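Local coordinates for protein packaging enzyme P4 (Pseudomonas phage phi6, PDB 4BLO) that hydrolyses nucleoside triphosphates and, as a hexameric RecA-like packaging motor, probably uses that energy to drive viral RNA into the phage procapsid, at residues G120-G126 against V227-P233; P142-W148 against T160-T166; L19-V25 against L219-D224. All blocks are in the same frame, centred on the assembly; numbering follows the deposited sequence.

Contact 1 (G120-G126 against V227-P233); sequences GVTALMG and VVMVVNP
Two donors converge on the carbonyl oxygen of Thr122: the amide N of Met229 forms a nearly straight hydrogen bond at 2.8 Å (N-H...O angle 172°), and CA of Val228 adds a weaker C-H...O contact at 3.4 Å. This is the parallel pairing of strands 120-126 and 226-231 in the central sheet of a P-loop, RecA-like ATPase. As in any parallel pair, each bonding residue reaches both neighbours of its partner. Thr122 N thus turns back to Val227 O, and Leu124 N and O engage Met229 O and Val231 N. The Val231 N-H meets Leu124 O from above the carbonyl plane, 43° out of it, whereas the bonds nearer Gly120 follow the C=O direction closely.

The side chains sort onto two faces. On one, Leu124 and Val230 lie side by side, CD2 beside CG1 at 4.0 Å, and Leu136 of helix 132-140 packs on both. On the other, Met229 crosses Val121 at about a right angle. Its chain bends at chi3 (-61°), which folds CE back onto the same Val121 CG2 that CG already touches at 3.7 Å. Further along this face, Met125 bends at chi2 and chi3 and passes obliquely over Val231, with helix 240-248 packed against it; its CE ends 3.8 Å from Pro233 CG. Segment 120-126 leads into the Walker A motif (P-loop), where Gly126 O accepts a hydrogen bond from NZ of Lys132, a residue of the ADP pocket.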
loop_
_atom_site.group_PDB
_atom_site.type_symbol
_atom_site.label_atom_id
_atom_site.label_comp_id
_atom_site.label_asym_id
_atom_site.label_seq_id
_atom_site.Cartn_x
_atom_site.Cartn_y
_atom_site.Cartn_z
ATOM N N GLY L 120 -32.883 -15.711 -0.533
ATOM C CA GLY L 120 -31.623 -14.996 -0.695
ATOM C C GLY L 120 -31.337 -14.090 0.478
ATOM O O GLY L 120 -31.764 -14.371 1.604
ATOM N N VAL L 121 -30.633 -12.983 0.227
ATOM C CA VAL L 121 -30.330 -12.043 1.298
ATOM C C VAL L 121 -30.928 -10.660 0.984
ATOM O O VAL L 121 -31.069 -10.263 -0.177
ATOM C CB VAL L 121 -28.822 -11.990 1.676
ATOM C CG1 VAL L 121 -28.026 -11.011 0.817
ATOM C CG2 VAL L 121 -28.652 -11.673 3.153
ATOM N N THR L 122 -31.362 -9.995 2.049
ATOM C CA THR L 122 -31.913 -8.651 2.052
ATOM C C THR L 122 -30.915 -7.818 2.853
ATOM O O THR L 122 -30.401 -8.310 3.860
ATOM C CB THR L 122 -33.342 -8.663 2.580
ATOM O OG1 THR L 122 -34.128 -9.524 1.745
ATOM C CG2 THR L 122 -33.959 -7.268 2.646
ATOM N N ALA L 123 -30.563 -6.609 2.357
ATOM C CA ALA L 123 -29.566 -5.775 3.025
ATOM C C ALA L 123 -30.186 -4.506 3.553
ATOM O O ALA L 123 -30.663 -3.668 2.794
ATOM C CB ALA L 123 -28.400 -5.455 2.086
ATOM N N LEU L 124 -30.177 -4.377 4.871
ATOM C CA LEU L 124 -30.740 -3.227 5.556
ATOM C C LEU L 124 -29.627 -2.211 5.777
ATOM O O LEU L 124 -28.824 -2.348 6.694
ATOM C CB LEU L 124 -31.434 -3.676 6.863
ATOM C CG LEU L 124 -32.053 -2.669 7.819
ATOM C CD1 LEU L 124 -33.244 -1.994 7.214
ATOM C CD2 LEU L 124 -32.430 -3.364 9.091
ATOM N N MET L 125 -29.589 -1.202 4.872
ATOM C CA MET L 125 -28.633 -0.095 4.784
ATOM C C MET L 125 -29.068 1.143 5.570
ATOM O O MET L 125 -30.244 1.308 5.887
ATOM C CB MET L 125 -28.456 0.303 3.306
ATOM C CG MET L 125 -27.492 -0.577 2.546
ATOM S SD MET L 125 -26.232 0.458 1.791
ATOM C CE MET L 125 -24.832 -0.587 1.944
ATOM N N GLY L 126 -28.106 2.027 5.795
ATOM C CA GLY L 126 -28.311 3.304 6.463
ATOM C C GLY L 126 -27.090 3.823 7.175
ATOM O O GLY L 126 -26.270 3.041 7.664
ATOM N N VAL L 227 -32.968 -14.266 4.669
ATOM C CA VAL L 227 -32.183 -13.574 5.683
ATOM C C VAL L 227 -32.130 -12.059 5.403
ATOM O O VAL L 227 -32.020 -11.637 4.259
ATOM C CB VAL L 227 -30.754 -14.202 5.774
ATOM C CG1 VAL L 227 -29.868 -13.492 6.811
ATOM C CG2 VAL L 227 -30.814 -15.706 6.054
ATOM N N VAL L 228 -32.210 -11.258 6.474
ATOM C CA VAL L 228 -32.057 -9.802 6.473
ATOM C C VAL L 228 -30.762 -9.479 7.232
ATOM O O VAL L 228 -30.667 -9.769 8.419
ATOM C CB VAL L 228 -33.287 -9.053 7.080
ATOM C CG1 VAL L 228 -32.969 -7.571 7.371
ATOM C CG2 VAL L 228 -34.507 -9.186 6.173
ATOM N N MET L 229 -29.783 -8.894 6.558
ATOM C CA MET L 229 -28.512 -8.497 7.186
ATOM C C MET L 229 -28.415 -6.990 7.250
ATOM O O MET L 229 -28.615 -6.338 6.221
ATOM C CB MET L 229 -27.294 -9.062 6.424
ATOM C CG MET L 229 -27.239 -10.566 6.403
ATOM S SD MET L 229 -25.588 -11.192 6.031
ATOM C CE MET L 229 -25.331 -10.522 4.423
ATOM N N VAL L 230 -28.118 -6.419 8.442
ATOM C CA VAL L 230 -27.978 -4.959 8.525
ATOM C C VAL L 230 -26.535 -4.644 8.168
ATOM O O VAL L 230 -25.604 -5.215 8.750
ATOM C CB VAL L 230 -28.492 -4.235 9.805
ATOM C CG1 VAL L 230 -29.232 -5.163 10.742
ATOM C CG2 VAL L 230 -27.415 -3.419 10.521
ATOM N N VAL L 231 -26.369 -3.818 7.121
ATOM C CA VAL L 231 -25.066 -3.484 6.553
ATOM C C VAL L 231 -24.787 -1.968 6.770
ATOM O O VAL L 231 -25.472 -1.098 6.215
ATOM C CB VAL L 231 -24.914 -3.980 5.067
ATOM C CG1 VAL L 231 -25.151 -5.481 4.973
ATOM C CG2 VAL L 231 -25.860 -3.277 4.112
ATOM N N ASN L 232 -23.834 -1.679 7.679
ATOM C CA ASN L 232 -23.456 -0.309 8.020
ATOM C C ASN L 232 -22.095 -0.007 7.370
ATOM O O ASN L 232 -21.059 -0.513 7.817
ATOM C CB ASN L 232 -23.438 -0.076 9.547
ATOM C CG ASN L 232 -23.446 1.391 9.985
ATOM O OD1 ASN L 232 -22.735 2.267 9.440
ATOM N ND2 ASN L 232 -24.210 1.678 11.037
ATOM N N PRO L 233 -22.078 0.806 6.297
ATOM C CA PRO L 233 -20.799 1.072 5.611
ATOM C C PRO L 233 -20.069 2.330 6.096
ATOM O O PRO L 233 -20.707 3.348 6.385
ATOM C CB PRO L 233 -21.222 1.224 4.147
ATOM C CG PRO L 233 -22.703 1.640 4.204
ATOM C CD PRO L 233 -23.216 1.450 5.603
#

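Contact 2 (P142-W148 against T160-T166); sequences PDVLIRW and TAVHIST
The indole of Trp148 is engaged from two directions by Ile164 and Ser165. Over one face sits CD1 of Ile164, a CH-pi contact 3.6 Å from the centroid of the five-membered ring and 13° off its normal. At the edge, NE1 donates to Ser165 O at 3.0 Å, and that oxygen lies in the ring plane. At the acceptor the geometry is different: the donor stands almost directly above the carbonyl plane, with a C=O...N angle of 91°. A covered face and a committed N-H should limit rotation of the indole, which also packs on Ile97 of a neighbouring subunit.

The sheet face that carries Ile146 continues this apolar row. Ile146 and Val162 run side by side in the same direction, Val144 CG1 meets Val162 CG1 at 3.6 Å, and Ile146 CG2 packs against Ile164 CG1. On the opposite face, with Leu145 and Ala161, Arg147 takes part through its root, its CB lying 3.6 Å from His163 CD2. Bends at chi2 and chi3 lead its guanidinium away to salt bridges with Asp156, which also accepts from His163 NE2, and with Glu153 of the ADP pocket. The pair thus places Arg147 beside the nucleotide site.

Between the two faces the backbones pair in parallel, as with Val162 N to Leu145 O at 2.8 Å. Strand 161-163 is one of the two outermost strands of the main sheet within the chain, and 144-147 lies between it and strand 184-187. Helix 167-179, N-capped by Thr166, packs on Ile146 and Ile164, while helix 132-140 touches Leu145.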
loop_
_atom_site.group_PDB
_atom_site.type_symbol
_atom_site.label_atom_id
_atom_site.label_comp_id
_atom_site.label_asym_id
_atom_site.label_seq_id
_atom_site.Cartn_x
_atom_site.Cartn_y
_atom_site.Cartn_z
ATOM N N PRO L 142 -38.192 -10.093 13.196
ATOM C CA PRO L 142 -37.636 -11.414 12.808
ATOM C C PRO L 142 -37.862 -12.527 13.829
ATOM O O PRO L 142 -37.991 -12.235 15.009
ATOM C CB PRO L 142 -36.158 -11.147 12.653
ATOM C CG PRO L 142 -35.974 -9.738 13.110
ATOM C CD PRO L 142 -37.149 -9.130 13.590
ATOM N N ASP L 143 -37.892 -13.796 13.363
ATOM C CA ASP L 143 -38.079 -14.953 14.238
ATOM C C ASP L 143 -36.818 -15.196 15.078
ATOM O O ASP L 143 -36.922 -15.461 16.272
ATOM C CB ASP L 143 -38.455 -16.232 13.457
ATOM C CG ASP L 143 -39.666 -16.128 12.548
ATOM O OD1 ASP L 143 -40.506 -15.231 12.769
ATOM O OD2 ASP L 143 -39.777 -16.952 11.616
ATOM N N VAL L 144 -35.641 -15.114 14.445
ATOM C CA VAL L 144 -34.337 -15.296 15.082
ATOM C C VAL L 144 -33.503 -14.022 14.834
ATOM O O VAL L 144 -33.338 -13.610 13.689
ATOM C CB VAL L 144 -33.637 -16.594 14.562
ATOM C CG1 VAL L 144 -32.240 -16.748 15.155
ATOM C CG2 VAL L 144 -34.478 -17.839 14.862
ATOM N N LEU L 145 -32.996 -13.406 15.900
ATOM C CA LEU L 145 -32.174 -12.204 15.805
ATOM C C LEU L 145 -30.728 -12.517 16.195
ATOM O O LEU L 145 -30.431 -12.694 17.380
ATOM C CB LEU L 145 -32.751 -11.050 16.665
ATOM C CG LEU L 145 -31.883 -9.778 16.848
ATOM C CD1 LEU L 145 -31.773 -8.957 15.570
ATOM C CD2 LEU L 145 -32.408 -8.931 17.979
ATOM N N ILE L 146 -29.836 -12.602 15.181
ATOM C CA ILE L 146 -28.411 -12.841 15.384
ATOM C C ILE L 146 -27.789 -11.510 15.719
ATOM O O ILE L 146 -27.945 -10.542 14.965
ATOM C CB ILE L 146 -27.720 -13.522 14.173
ATOM C CG1 ILE L 146 -28.335 -14.911 13.862
ATOM C CG2 ILE L 146 -26.176 -13.592 14.367
ATOM C CD1 ILE L 146 -27.922 -15.447 12.534
ATOM N N ARG L 147 -27.122 -11.451 16.883
ATOM C CA ARG L 147 -26.461 -10.233 17.329
ATOM C C ARG L 147 -24.950 -10.431 17.254
ATOM O O ARG L 147 -24.401 -11.375 17.841
ATOM C CB ARG L 147 -26.954 -9.805 18.700
ATOM C CG ARG L 147 -28.263 -9.049 18.609
ATOM C CD ARG L 147 -28.198 -7.772 19.440
ATOM N NE ARG L 147 -28.225 -6.544 18.638
ATOM C CZ ARG L 147 -27.816 -5.346 19.063
ATOM N NH1 ARG L 147 -27.287 -5.205 20.272
ATOM N NH2 ARG L 147 -27.892 -4.291 18.266
ATOM N N TRP L 148 -24.295 -9.580 16.447
ATOM C CA TRP L 148 -22.865 -9.680 16.183
ATOM C C TRP L 148 -22.240 -8.275 16.095
ATOM O O TRP L 148 -22.770 -7.408 15.398
ATOM C CB TRP L 148 -22.692 -10.471 14.874
ATOM C CG TRP L 148 -21.328 -11.004 14.576
ATOM C CD1 TRP L 148 -20.431 -11.538 15.460
ATOM C CD2 TRP L 148 -20.760 -11.183 13.269
ATOM N NE1 TRP L 148 -19.307 -11.965 14.788
ATOM C CE2 TRP L 148 -19.485 -11.768 13.442
ATOM C CE3 TRP L 148 -21.189 -10.866 11.964
ATOM C CZ2 TRP L 148 -18.642 -12.057 12.364
ATOM C CZ3 TRP L 148 -20.342 -11.138 10.899
ATOM C CH2 TRP L 148 -19.080 -11.710 11.103
ATOM N N THR L 160 -35.266 -13.947 21.397
ATOM C CA THR L 160 -35.051 -14.221 19.971
ATOM C C THR L 160 -33.569 -14.012 19.643
ATOM O O THR L 160 -33.096 -14.528 18.639
ATOM C CB THR L 160 -35.953 -13.331 19.069
ATOM O OG1 THR L 160 -35.764 -11.952 19.390
ATOM C CG2 THR L 160 -37.423 -13.680 19.156
ATOM N N ALA L 161 -32.848 -13.240 20.496
ATOM C CA ALA L 161 -31.437 -12.887 20.334
ATOM C C ALA L 161 -30.498 -14.078 20.553
ATOM O O ALA L 161 -30.578 -14.772 21.573
ATOM C CB ALA L 161 -31.059 -11.744 21.270
ATOM N N VAL L 162 -29.599 -14.292 19.579
ATOM C CA VAL L 162 -28.569 -15.334 19.599
ATOM C C VAL L 162 -27.220 -14.627 19.350
ATOM O O VAL L 162 -26.990 -14.054 18.279
ATOM C CB VAL L 162 -28.862 -16.538 18.648
ATOM C CG1 VAL L 162 -29.377 -16.085 17.292
ATOM C CG2 VAL L 162 -27.661 -17.471 18.511
ATOM N N HIS L 163 -26.374 -14.604 20.393
ATOM C CA HIS L 163 -25.093 -13.913 20.372
ATOM C C HIS L 163 -23.986 -14.802 19.848
ATOM O O HIS L 163 -23.638 -15.815 20.465
ATOM C CB HIS L 163 -24.746 -13.351 21.752
ATOM C CG HIS L 163 -25.743 -12.340 22.231
ATOM N ND1 HIS L 163 -26.789 -12.694 23.084
ATOM C CD2 HIS L 163 -25.865 -11.027 21.911
ATOM C CE1 HIS L 163 -27.487 -11.584 23.271
ATOM N NE2 HIS L 163 -26.968 -10.553 22.593
ATOM N N ILE L 164 -23.443 -14.409 18.679
ATOM C CA ILE L 164 -22.337 -15.092 18.016
ATOM C C ILE L 164 -21.048 -14.231 18.130
ATOM O O ILE L 164 -21.095 -13.070 18.570
ATOM C CB ILE L 164 -22.682 -15.464 16.545
ATOM C CG1 ILE L 164 -22.900 -14.215 15.673
ATOM C CG2 ILE L 164 -23.880 -16.428 16.470
ATOM C CD1 ILE L 164 -22.418 -14.337 14.320
ATOM N N SER L 165 -19.905 -14.820 17.731
ATOM C CA SER L 165 -18.583 -14.208 17.755
ATOM C C SER L 165 -17.862 -14.324 16.410
ATOM O O SER L 165 -17.095 -13.420 16.090
ATOM C CB SER L 165 -17.727 -14.845 18.847
ATOM O OG SER L 165 -17.372 -16.190 18.566
ATOM N N THR L 166 -18.080 -15.425 15.633
ATOM C CA THR L 166 -17.395 -15.678 14.350
ATOM C C THR L 166 -18.341 -15.657 13.135
ATOM O O THR L 166 -19.558 -15.786 13.283
ATOM C CB THR L 166 -16.599 -17.020 14.374
ATOM O OG1 THR L 166 -17.442 -18.146 14.100
ATOM C CG2 THR L 166 -15.810 -17.234 15.658
#

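Contact 3 (L19-V25 against L219-D224); sequences LLDASPV and LFTQYD
Tyr223 lays its ring beneath the side chain of Leu20, whose CD2 stands over the face as a CH-pi contact, 4.0 Å from the centroid and 17° off the normal. The two side chains cross at about a right angle. Leu19 meets the same ring at its edge, with its backbone carbonyl near the ring plane. With CG of Tyr223 anti to its carbonyl carbon (chi1 -60°), the phenol runs along the end of helix 7-22 to the turn that follows. There OH makes a weak hydrogen bond to Ser23 O at 3.4 Å, and Val25 CG2 approaches it near the ring plane.

This is the junction of two helix C-termini, 7-22 and 208-222, with Ile175 of helix 167-179 packed against both Leu20 and Tyr223. Beside the phenol, Ser23 OG gives a second weak bond, to Gln222 OE1 at 3.3 Å. Val25 slides past the extended Gln222 in the opposite direction and rests its CB on Leu219 CD1, 3.9 Å away. At the other end, the methyls of Leu19 lie against Gln222 O and Asp224 OD2. The carboxylate has its charge met elsewhere, in salt bridges to Arg105 and Arg12.

With two weak hydrogen bonds and no salt bridge between the segments, the junction appears to depend chiefly on the fit of aliphatic groups round one aromatic ring, its polar atoms adding direction more than strength.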
loop_
_atom_site.group_PDB
_atom_site.type_symbol
_atom_site.label_atom_id
_atom_site.label_comp_id
_atom_site.label_asym_id
_atom_site.label_seq_id
_atom_site.Cartn_x
_atom_site.Cartn_y
_atom_site.Cartn_z
ATOM N N LEU L 19 -30.687 -30.538 0.519
ATOM C CA LEU L 19 -30.217 -29.303 -0.112
ATOM C C LEU L 19 -28.730 -29.087 0.143
ATOM O O LEU L 19 -27.996 -28.720 -0.779
ATOM C CB LEU L 19 -31.005 -28.082 0.388
ATOM C CG LEU L 19 -32.442 -27.898 -0.113
ATOM C CD1 LEU L 19 -33.225 -27.013 0.830
ATOM C CD2 LEU L 19 -32.482 -27.317 -1.532
ATOM N N LEU L 20 -28.291 -29.352 1.385
ATOM C CA LEU L 20 -26.907 -29.197 1.818
ATOM C C LEU L 20 -25.972 -30.226 1.155
ATOM O O LEU L 20 -24.884 -29.851 0.701
ATOM C CB LEU L 20 -26.813 -29.280 3.355
ATOM C CG LEU L 20 -27.361 -28.083 4.142
ATOM C CD1 LEU L 20 -27.697 -28.469 5.550
ATOM C CD2 LEU L 20 -26.387 -26.915 4.147
ATOM N N ASP L 21 -26.407 -31.500 1.068
ATOM C CA ASP L 21 -25.627 -32.592 0.475
ATOM C C ASP L 21 -25.585 -32.529 -1.049
ATOM O O ASP L 21 -24.585 -32.930 -1.647
ATOM C CB ASP L 21 -26.204 -33.953 0.910
ATOM C CG ASP L 21 -26.056 -34.275 2.387
ATOM O OD1 ASP L 21 -25.602 -33.393 3.150
ATOM O OD2 ASP L 21 -26.411 -35.405 2.781
ATOM N N ALA L 22 -26.680 -32.056 -1.669
ATOM C CA ALA L 22 -26.854 -31.970 -3.118
ATOM C C ALA L 22 -25.811 -31.087 -3.795
ATOM O O ALA L 22 -25.293 -31.461 -4.848
ATOM C CB ALA L 22 -28.246 -31.450 -3.445
ATOM N N SER L 23 -25.513 -29.922 -3.206
ATOM C CA SER L 23 -24.579 -28.978 -3.802
ATOM C C SER L 23 -23.367 -28.665 -2.895
ATOM O O SER L 23 -23.538 -28.112 -1.791
ATOM C CB SER L 23 -25.300 -27.681 -4.170
ATOM O OG SER L 23 -25.871 -27.050 -3.033
ATOM N N PRO L 24 -22.131 -28.984 -3.377
ATOM C CA PRO L 24 -20.930 -28.592 -2.621
ATOM C C PRO L 24 -20.644 -27.099 -2.845
ATOM O O PRO L 24 -20.608 -26.646 -3.995
ATOM C CB PRO L 24 -19.829 -29.497 -3.191
ATOM C CG PRO L 24 -20.319 -29.941 -4.521
ATOM C CD PRO L 24 -21.777 -29.603 -4.671
ATOM N N VAL L 25 -20.493 -26.325 -1.756
ATOM C CA VAL L 25 -20.266 -24.882 -1.872
ATOM C C VAL L 25 -18.954 -24.461 -1.242
ATOM O O VAL L 25 -18.394 -25.155 -0.384
ATOM C CB VAL L 25 -21.426 -24.010 -1.315
ATOM C CG1 VAL L 25 -22.672 -24.127 -2.176
ATOM C CG2 VAL L 25 -21.736 -24.322 0.154
ATOM N N LEU L 219 -26.037 -18.266 -1.723
ATOM C CA LEU L 219 -25.885 -19.309 -0.710
ATOM C C LEU L 219 -27.243 -19.535 -0.015
ATOM O O LEU L 219 -27.655 -20.675 0.183
ATOM C CB LEU L 219 -24.801 -18.866 0.293
ATOM C CG LEU L 219 -23.772 -19.883 0.802
ATOM C CD1 LEU L 219 -23.090 -20.635 -0.318
ATOM C CD2 LEU L 219 -22.725 -19.200 1.640
ATOM N N PHE L 220 -27.977 -18.445 0.271
ATOM C CA PHE L 220 -29.305 -18.514 0.885
ATOM C C PHE L 220 -30.364 -18.926 -0.136
ATOM O O PHE L 220 -31.310 -19.617 0.244
ATOM C CB PHE L 220 -29.688 -17.183 1.542
ATOM C CG PHE L 220 -28.806 -16.773 2.701
ATOM C CD1 PHE L 220 -28.231 -17.725 3.534
ATOM C CD2 PHE L 220 -28.590 -15.431 2.988
ATOM C CE1 PHE L 220 -27.426 -17.343 4.611
ATOM C CE2 PHE L 220 -27.797 -15.050 4.075
ATOM C CZ PHE L 220 -27.219 -16.007 4.880
ATOM N N THR L 221 -30.211 -18.526 -1.422
ATOM C CA THR L 221 -31.154 -18.886 -2.493
ATOM C C THR L 221 -31.126 -20.402 -2.720
ATOM O O THR L 221 -32.177 -21.018 -2.882
ATOM C CB THR L 221 -30.840 -18.119 -3.789
ATOM O OG1 THR L 221 -30.732 -16.721 -3.496
ATOM C CG2 THR L 221 -31.881 -18.353 -4.881
ATOM N N GLN L 222 -29.926 -20.997 -2.686
ATOM C CA GLN L 222 -29.703 -22.425 -2.863
ATOM C C GLN L 222 -30.267 -23.258 -1.690
ATOM O O GLN L 222 -30.687 -24.399 -1.917
ATOM C CB GLN L 222 -28.206 -22.689 -2.999
ATOM C CG GLN L 222 -27.903 -23.797 -3.980
ATOM C CD GLN L 222 -26.496 -23.681 -4.504
ATOM O OE1 GLN L 222 -25.526 -23.882 -3.761
ATOM N NE2 GLN L 222 -26.358 -23.371 -5.799
ATOM N N TYR L 223 -30.271 -22.695 -0.453
ATOM C CA TYR L 223 -30.734 -23.396 0.751
ATOM C C TYR L 223 -32.115 -22.892 1.253
ATOM O O TYR L 223 -32.497 -23.171 2.390
ATOM C CB TYR L 223 -29.665 -23.315 1.857
ATOM C CG TYR L 223 -28.350 -23.943 1.445
ATOM C CD1 TYR L 223 -28.298 -25.243 0.962
ATOM C CD2 TYR L 223 -27.155 -23.243 1.553
ATOM C CE1 TYR L 223 -27.095 -25.818 0.560
ATOM C CE2 TYR L 223 -25.941 -23.815 1.168
ATOM C CZ TYR L 223 -25.914 -25.107 0.687
ATOM O OH TYR L 223 -24.713 -25.679 0.320
ATOM N N ASP L 224 -32.877 -22.209 0.370
ATOM C CA ASP L 224 -34.237 -21.685 0.569
ATOM C C ASP L 224 -34.384 -20.800 1.821
ATOM O O ASP L 224 -35.441 -20.817 2.471
ATOM C CB ASP L 224 -35.270 -22.827 0.610
ATOM C CG ASP L 224 -35.264 -23.784 -0.566
ATOM O OD1 ASP L 224 -34.935 -23.341 -1.699
ATOM O OD2 ASP L 224 -35.658 -24.957 -0.372
#

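Contacts 1 and 2 belong to one mixed sheet, their centres about 14 Å apart, with strand 184-187 between the two pairs. Contact 3 lies farther out, beside the sheet, about 21 Å from contact 1 and about 22 Å from contact 2, centre to centre. Helix 208-222 is followed after a short turn by strand 226-231, and Phe220 packs on Val121 and Val227, so contacts 1 and 3 touch. Along the chain contact 2 is nested inside the loops closed by both others, whereas contacts 1 and 3 interleave. The N-terminal helix 7-22 is thereby joined to the nucleotide-binding core, whose central strand 120-126 runs into the P-loop.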